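PDB 4BR6: superoxide dismutase from Chaetomium thermophilum, which catalyses the dismutation of superoxide to hydrogen peroxide and molecular oxygen with a bound manganese ion, probably destroying radicals normally produced within cells. Local coordinates for residues Leu72-Phe77 against Trp162-Tyr167; Thr109-Met114 against Ala180-Ile185. All blocks are in the same frame, centred on the assembly; numbering follows the deposited sequence.

Contact 1: Leu72-Phe77 against Trp162-Tyr167. With MN3 (manganese (III) ion), chain I.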
loop_
_atom_site.group_PDB
_atom_site.type_symbol
_atom_site.label_atom_id
_atom_site.label_comp_id
_atom_site.label_asym_id
_atom_site.label_seq_id
_atom_site.Cartn_x
_atom_site.Cartn_y
_atom_site.Cartn_z
ATOM N N LEU B 72 3.488 -18.376 -8.352
ATOM C CA LEU B 72 2.968 -19.220 -7.262
ATOM C C LEU B 72 1.446 -19.295 -7.245
ATOM O O LEU B 72 0.863 -20.365 -7.056
ATOM C CB LEU B 72 3.430 -18.711 -5.885
ATOM C CG LEU B 72 2.737 -19.318 -4.644
ATOM C CD1 LEU B 72 2.918 -20.837 -4.532
ATOM C CD2 LEU B 72 3.209 -18.645 -3.362
ATOM N N ASN B 73 0.817 -18.139 -7.388
ATOM C CA ASN B 73 -0.621 -18.026 -7.230
ATOM C C ASN B 73 -1.350 -18.730 -8.324
ATOM O O ASN B 73 -2.313 -19.442 -8.068
ATOM C CB ASN B 73 -1.061 -16.567 -7.221
ATOM C CG ASN B 73 -0.609 -15.834 -5.996
ATOM O OD1 ASN B 73 -0.295 -16.433 -4.969
ATOM N ND2 ASN B 73 -0.595 -14.524 -6.087
ATOM N N HIS B 74 -0.906 -18.524 -9.553
ATOM C CA HIS B 74 -1.531 -19.208 -10.674
ATOM C C HIS B 74 -1.233 -20.694 -10.661
ATOM O O HIS B 74 -2.091 -21.495 -11.034
ATOM C CB HIS B 74 -1.098 -18.589 -11.986
ATOM C CG HIS B 74 -1.581 -17.189 -12.156
ATOM N ND1 HIS B 74 -0.939 -16.116 -11.586
ATOM C CD2 HIS B 74 -2.669 -16.694 -12.781
ATOM C CE1 HIS B 74 -1.593 -15.008 -11.886
ATOM N NE2 HIS B 74 -2.642 -15.331 -12.616
ATOM N N THR B 75 -0.027 -21.063 -10.244
ATOM C CA THR B 75 0.311 -22.477 -10.130
ATOM C C THR B 75 -0.689 -23.185 -9.241
ATOM O O THR B 75 -1.271 -24.195 -9.638
ATOM C CB THR B 75 1.722 -22.700 -9.584
ATOM O OG1 THR B 75 2.664 -22.331 -10.598
ATOM C CG2 THR B 75 1.931 -24.172 -9.220
ATOM N N LEU B 76 -0.885 -22.666 -8.034
ATOM C CA LEU B 76 -1.872 -23.238 -7.125
ATOM C C LEU B 76 -3.299 -23.156 -7.674
ATOM O O LEU B 76 -4.082 -24.074 -7.479
ATOM C CB LEU B 76 -1.828 -22.542 -5.770
ATOM C CG LEU B 76 -0.545 -22.690 -4.963
ATOM C CD1 LEU B 76 -0.693 -21.887 -3.680
ATOM C CD2 LEU B 76 -0.235 -24.128 -4.652
ATOM N N PHE B 77 -3.634 -22.052 -8.340
ATOM C CA PHE B 77 -4.967 -21.865 -8.921
ATOM C C PHE B 77 -5.335 -23.027 -9.861
ATOM O O PHE B 77 -6.372 -23.656 -9.695
ATOM C CB PHE B 77 -5.043 -20.531 -9.678
ATOM C CG PHE B 77 -6.441 -20.117 -10.077
ATOM C CD1 PHE B 77 -7.516 -20.254 -9.208
ATOM C CD2 PHE B 77 -6.677 -19.549 -11.323
ATOM C CE1 PHE B 77 -8.782 -19.859 -9.586
ATOM C CE2 PHE B 77 -7.954 -19.152 -11.693
ATOM C CZ PHE B 77 -8.994 -19.304 -10.829
ATOM N N TRP B 162 -8.741 -10.858 -10.313
ATOM C CA TRP B 162 -8.361 -9.932 -11.372
ATOM C C TRP B 162 -9.426 -10.024 -12.456
ATOM O O TRP B 162 -10.011 -11.077 -12.656
ATOM C CB TRP B 162 -7.011 -10.300 -11.996
ATOM C CG TRP B 162 -5.797 -10.022 -11.151
ATOM C CD1 TRP B 162 -5.539 -10.486 -9.896
ATOM C CD2 TRP B 162 -4.660 -9.235 -11.528
ATOM N NE1 TRP B 162 -4.326 -10.020 -9.462
ATOM C CE2 TRP B 162 -3.765 -9.257 -10.448
ATOM C CE3 TRP B 162 -4.327 -8.509 -12.673
ATOM C CZ2 TRP B 162 -2.547 -8.570 -10.473
ATOM C CZ3 TRP B 162 -3.114 -7.829 -12.692
ATOM C CH2 TRP B 162 -2.243 -7.871 -11.608
ATOM N N GLU B 163 -9.670 -8.926 -13.164
ATOM C CA GLU B 163 -10.715 -8.903 -14.169
ATOM C C GLU B 163 -10.421 -9.844 -15.337
ATOM O O GLU B 163 -11.336 -10.341 -15.987
ATOM C CB GLU B 163 -10.936 -7.468 -14.641
ATOM C CG GLU B 163 -11.577 -6.608 -13.537
ATOM C CD GLU B 163 -11.651 -5.119 -13.859
ATOM O OE1 GLU B 163 -10.734 -4.577 -14.518
ATOM O OE2 GLU B 163 -12.634 -4.481 -13.448
ATOM N N HIS B 164 -9.149 -10.132 -15.597
ATOM C CA HIS B 164 -8.832 -11.033 -16.708
ATOM C C HIS B 164 -9.265 -12.463 -16.392
ATOM O O HIS B 164 -9.285 -13.314 -17.271
ATOM C CB HIS B 164 -7.345 -10.999 -17.077
ATOM C CG HIS B 164 -6.438 -11.471 -15.989
ATOM N ND1 HIS B 164 -5.428 -10.686 -15.475
ATOM C CD2 HIS B 164 -6.378 -12.647 -15.326
ATOM C CE1 HIS B 164 -4.784 -11.360 -14.541
ATOM N NE2 HIS B 164 -5.341 -12.552 -14.433
ATOM N N ALA B 165 -9.616 -12.729 -15.137
ATOM C CA ALA B 165 -10.069 -14.055 -14.758
ATOM C C ALA B 165 -11.526 -14.309 -15.190
ATOM O O ALA B 165 -11.987 -15.446 -15.144
ATOM C CB ALA B 165 -9.909 -14.270 -13.253
ATOM N N TYR B 166 -12.240 -13.265 -15.615
ATOM C CA TYR B 166 -13.677 -13.394 -15.904
ATOM C C TYR B 166 -14.283 -12.448 -16.930
ATOM O O TYR B 166 -15.383 -12.696 -17.405
ATOM C CB TYR B 166 -14.495 -13.254 -14.620
ATOM C CG TYR B 166 -14.329 -11.934 -13.861
ATOM C CD1 TYR B 166 -15.088 -10.811 -14.178
ATOM C CD2 TYR B 166 -13.433 -11.829 -12.807
ATOM C CE1 TYR B 166 -14.935 -9.616 -13.472
ATOM C CE2 TYR B 166 -13.285 -10.646 -12.097
ATOM C CZ TYR B 166 -14.032 -9.546 -12.429
ATOM O OH TYR B 166 -13.871 -8.379 -11.707
ATOM N N TYR B 167 -13.596 -11.373 -17.286
ATOM C CA TYR B 167 -14.282 -10.298 -18.014
ATOM C C TYR B 167 -14.776 -10.692 -19.410
ATOM O O TYR B 167 -15.848 -10.257 -19.824
ATOM C CB TYR B 167 -13.428 -9.035 -18.114
ATOM C CG TYR B 167 -14.244 -7.753 -18.082
ATOM C CD1 TYR B 167 -14.821 -7.240 -19.241
ATOM C CD2 TYR B 167 -14.452 -7.066 -16.893
ATOM C CE1 TYR B 167 -15.566 -6.076 -19.213
ATOM C CE2 TYR B 167 -15.201 -5.902 -16.863
ATOM C CZ TYR B 167 -15.744 -5.419 -18.022
ATOM O OH TYR B 167 -16.473 -4.266 -18.006
HETATM MN MN MN3 I . -4.741 -14.210 -12.903
HETATM O O HOH W 1 -3.630 -12.150 -11.969
#
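H74 sends its ring off helix 61-79 with CG anti to the carbonyl carbon (chi1 -66°), while H164, in the short 3-10 turn after strand 153-160, sets CG between its backbone N and carbonyl carbon (chi1 63°), and both imidazoles thereby end at one manganese ion. H74 NE2 lies 2.4 Å from the manganese, and H164 NE2 lies 2.3 Å from it. The H74 ring meets the metal almost squarely, its CD2 at 3.2 Å and CE1 at 3.4 Å from the ion. H74 NE2 and H164 NE2 subtend 129° at the manganese, close to an equatorial angle, and the water, 2.5 Å from the ion, stands roughly perpendicular to both bonds. With H26 and D160 this is the five-coordinate, trigonal bipyramidal site of iron/manganese superoxide dismutases, joining the alpha-hairpin domain to the C-terminal domain.

Histidine suits both places because its second nitrogen can be held from behind. H74 ND1 bonds to G70 O, one turn back on the same helix, and H164 ND1 bonds to E163 OE2 of the second subunit, a reciprocal link that ties the two metal sites across the dimer. One face of the W162 indole borders the water, whose oxygen lies 3.0 Å above the ring plane, toward its rim. W162 CB rests on one face of the H164 ring. Each imidazole is thus gripped at both nitrogens, which limits its rotation and keeps NE2 aimed at the manganese, and the hydrogen bond to a glutamate carboxylate probably makes H164 a more electron-rich ligand.

Contact 2: Thr109-Met114 against Ala180-Ile185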
loop_
_atom_site.group_PDB
_atom_site.type_symbol
_atom_site.label_atom_id
_atom_site.label_comp_id
_atom_site.label_asym_id
_atom_site.label_seq_id
_atom_site.Cartn_x
_atom_site.Cartn_y
_atom_site.Cartn_z
ATOM N N THR B 109 -21.828 -21.405 4.446
ATOM C CA THR B 109 -21.495 -20.120 5.062
ATOM C C THR B 109 -20.082 -19.667 4.666
ATOM O O THR B 109 -19.843 -18.482 4.407
ATOM C CB THR B 109 -21.609 -20.191 6.599
ATOM O OG1 THR B 109 -22.987 -20.283 6.967
ATOM C CG2 THR B 109 -21.024 -18.956 7.260
ATOM N N PHE B 110 -19.148 -20.609 4.637
ATOM C CA PHE B 110 -17.797 -20.334 4.159
ATOM C C PHE B 110 -17.840 -19.820 2.723
ATOM O O PHE B 110 -17.131 -18.879 2.362
ATOM C CB PHE B 110 -16.934 -21.599 4.224
ATOM C CG PHE B 110 -15.795 -21.613 3.234
ATOM C CD1 PHE B 110 -14.663 -20.855 3.441
ATOM C CD2 PHE B 110 -15.868 -22.368 2.080
ATOM C CE1 PHE B 110 -13.630 -20.861 2.520
ATOM C CE2 PHE B 110 -14.825 -22.369 1.163
ATOM C CZ PHE B 110 -13.717 -21.625 1.390
ATOM N N ARG B 111 -18.671 -20.472 1.910
ATOM C CA ARG B 111 -18.858 -20.139 0.500
ATOM C C ARG B 111 -19.458 -18.747 0.324
ATOM O O ARG B 111 -19.114 -18.015 -0.606
ATOM C CB ARG B 111 -19.784 -21.177 -0.136
ATOM C CG ARG B 111 -20.025 -20.997 -1.616
ATOM C CD ARG B 111 -20.858 -22.144 -2.192
ATOM N NE ARG B 111 -21.363 -21.802 -3.520
ATOM C CZ ARG B 111 -21.589 -22.674 -4.502
ATOM N NH1 ARG B 111 -21.353 -23.973 -4.325
ATOM N NH2 ARG B 111 -22.045 -22.238 -5.677
ATOM N N LYS B 112 -20.383 -18.409 1.215
ATOM C CA LYS B 112 -20.984 -17.077 1.273
ATOM C C LYS B 112 -19.960 -16.013 1.633
ATOM O O LYS B 112 -19.850 -14.985 0.969
ATOM C CB LYS B 112 -22.105 -17.082 2.317
ATOM C CG LYS B 112 -22.958 -15.825 2.370
ATOM C CD LYS B 112 -24.121 -16.022 3.333
ATOM C CE LYS B 112 -24.019 -15.130 4.548
ATOM N NZ LYS B 112 -22.716 -15.271 5.258
ATOM N N GLN B 113 -19.203 -16.260 2.691
ATOM C CA GLN B 113 -18.246 -15.277 3.155
ATOM C C GLN B 113 -17.120 -15.086 2.154
ATOM O O GLN B 113 -16.621 -13.973 1.983
ATOM C CB GLN B 113 -17.694 -15.690 4.511
ATOM C CG GLN B 113 -18.689 -15.442 5.616
ATOM C CD GLN B 113 -18.278 -16.063 6.916
ATOM O OE1 GLN B 113 -17.361 -16.877 6.963
ATOM N NE2 GLN B 113 -18.958 -15.684 7.990
ATOM N N MET B 114 -16.710 -16.167 1.495
ATOM C CA MET B 114 -15.618 -16.057 0.537
ATOM C C MET B 114 -16.073 -15.256 -0.672
ATOM O O MET B 114 -15.343 -14.407 -1.176
ATOM C CB MET B 114 -15.100 -17.411 0.065
ATOM C CG MET B 114 -13.862 -17.262 -0.822
ATOM S SD MET B 114 -12.580 -18.442 -0.388
ATOM C CE MET B 114 -11.258 -18.089 -1.544
ATOM N N ALA B 180 -20.305 -19.092 -10.101
ATOM C CA ALA B 180 -20.081 -20.177 -11.044
ATOM C C ALA B 180 -18.828 -21.023 -10.735
ATOM O O ALA B 180 -18.847 -22.241 -10.911
ATOM C CB ALA B 180 -20.009 -19.628 -12.476
ATOM N N ILE B 181 -17.748 -20.400 -10.267
ATOM C CA ILE B 181 -16.461 -21.105 -10.187
ATOM C C ILE B 181 -16.470 -22.280 -9.205
ATOM O O ILE B 181 -15.679 -23.206 -9.328
ATOM C CB ILE B 181 -15.294 -20.142 -9.828
ATOM C CG1 ILE B 181 -13.937 -20.832 -10.029
ATOM C CG2 ILE B 181 -15.456 -19.631 -8.402
ATOM C CD1 ILE B 181 -12.747 -19.875 -10.000
ATOM N N TRP B 182 -17.354 -22.236 -8.222
ATOM C CA TRP B 182 -17.424 -23.312 -7.241
ATOM C C TRP B 182 -17.695 -24.654 -7.899
ATOM O O TRP B 182 -17.373 -25.693 -7.337
ATOM C CB TRP B 182 -18.483 -23.010 -6.179
ATOM C CG TRP B 182 -18.121 -21.779 -5.402
ATOM C CD1 TRP B 182 -18.472 -20.509 -5.698
ATOM C CD2 TRP B 182 -17.293 -21.707 -4.233
ATOM N NE1 TRP B 182 -17.932 -19.639 -4.787
ATOM C CE2 TRP B 182 -17.199 -20.351 -3.877
ATOM C CE3 TRP B 182 -16.622 -22.654 -3.460
ATOM C CZ2 TRP B 182 -16.477 -19.916 -2.770
ATOM C CZ3 TRP B 182 -15.899 -22.219 -2.363
ATOM C CH2 TRP B 182 -15.834 -20.862 -2.028
ATOM N N ASN B 183 -18.277 -24.621 -9.097
ATOM C CA ASN B 183 -18.565 -25.837 -9.846
ATOM C C ASN B 183 -17.340 -26.553 -10.379
ATOM O O ASN B 183 -17.437 -27.713 -10.791
ATOM C CB ASN B 183 -19.494 -25.542 -11.017
ATOM C CG ASN B 183 -20.893 -25.247 -10.569
ATOM O OD1 ASN B 183 -21.641 -26.156 -10.205
ATOM N ND2 ASN B 183 -21.259 -23.975 -10.577
ATOM N N VAL B 184 -16.203 -25.864 -10.376
ATOM C CA VAL B 184 -14.964 -26.425 -10.902
ATOM C C VAL B 184 -13.788 -26.356 -9.915
ATOM O O VAL B 184 -12.643 -26.456 -10.331
ATOM C CB VAL B 184 -14.561 -25.755 -12.256
ATOM C CG1 VAL B 184 -15.526 -26.170 -13.376
ATOM C CG2 VAL B 184 -14.515 -24.241 -12.129
ATOM N N ILE B 185 -14.067 -26.215 -8.618
ATOM C CA ILE B 185 -13.013 -26.247 -7.590
ATOM C C ILE B 185 -12.615 -27.675 -7.230
ATOM O O ILE B 185 -13.460 -28.462 -6.841
ATOM C CB ILE B 185 -13.458 -25.549 -6.273
ATOM C CG1 ILE B 185 -13.775 -24.078 -6.530
ATOM C CG2 ILE B 185 -12.380 -25.677 -5.186
ATOM C CD1 ILE B 185 -12.615 -23.283 -7.088
#
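A180 O, in the turn that presents W182 to R111, is gripped twice by N183: by its backbone N, as in a 3-10 turn, and by its side-chain ND2, 3.0 Å from that oxygen. Both donors come from the same face of the carbonyl plane. Within the C-terminal alpha/beta domain of the superoxide dismutase fold, this turn after helix 174-180 lays the W182 indole against helix 107-119.

R111 takes one indole face: its chain, extended as far as NE and leaving the helix with chi1 at -178°, puts CG over the six-membered ring of W182, 3.8 Å from the centroid, in a CH-pi contact. Farther out the guanidinium lies flat on W182, planes 16° apart, with R111 CZ 3.5 Å from W182 CB. Arginine fits here because its methylenes and flat cation can both lie along an aromatic surface while NH2 makes a salt bridge with E179. The indole edge meets apolar groups: M114 CB stands 4.0 Å from W182 CZ2, and the F110 ring is turned at 89° to the six-membered ring.

A leucine in place of W182 would probably leave the R111 guanidinium without its flat bed and N115 OD1 without the indole N-H that now bonds to it. The closest part of the F110 contact is CE2, which reaches both W182 CH2 and W182 CZ3 at 3.7 Å.

The segments alternate along the chain, 72-77, 109-114, 162-167 and 180-185, so the two contacts interleave in the fold. Contact 1 joins the two domains through the manganese, whereas contact 2 lies wholly within the C-terminal domain, its centre about 15 Å from that of contact 1. They meet directly where F77 CZ packs 3.9 Å from I181 CD1. Strand 153-160 links them as well: I159 touches I181 and W182, and the next residue, D160, binds the metal and is touched by F77. Contact 2 stays clear of the metal: the side chain of M114 is about 10 Å from that of D160 and about 14 Å from the manganese ion.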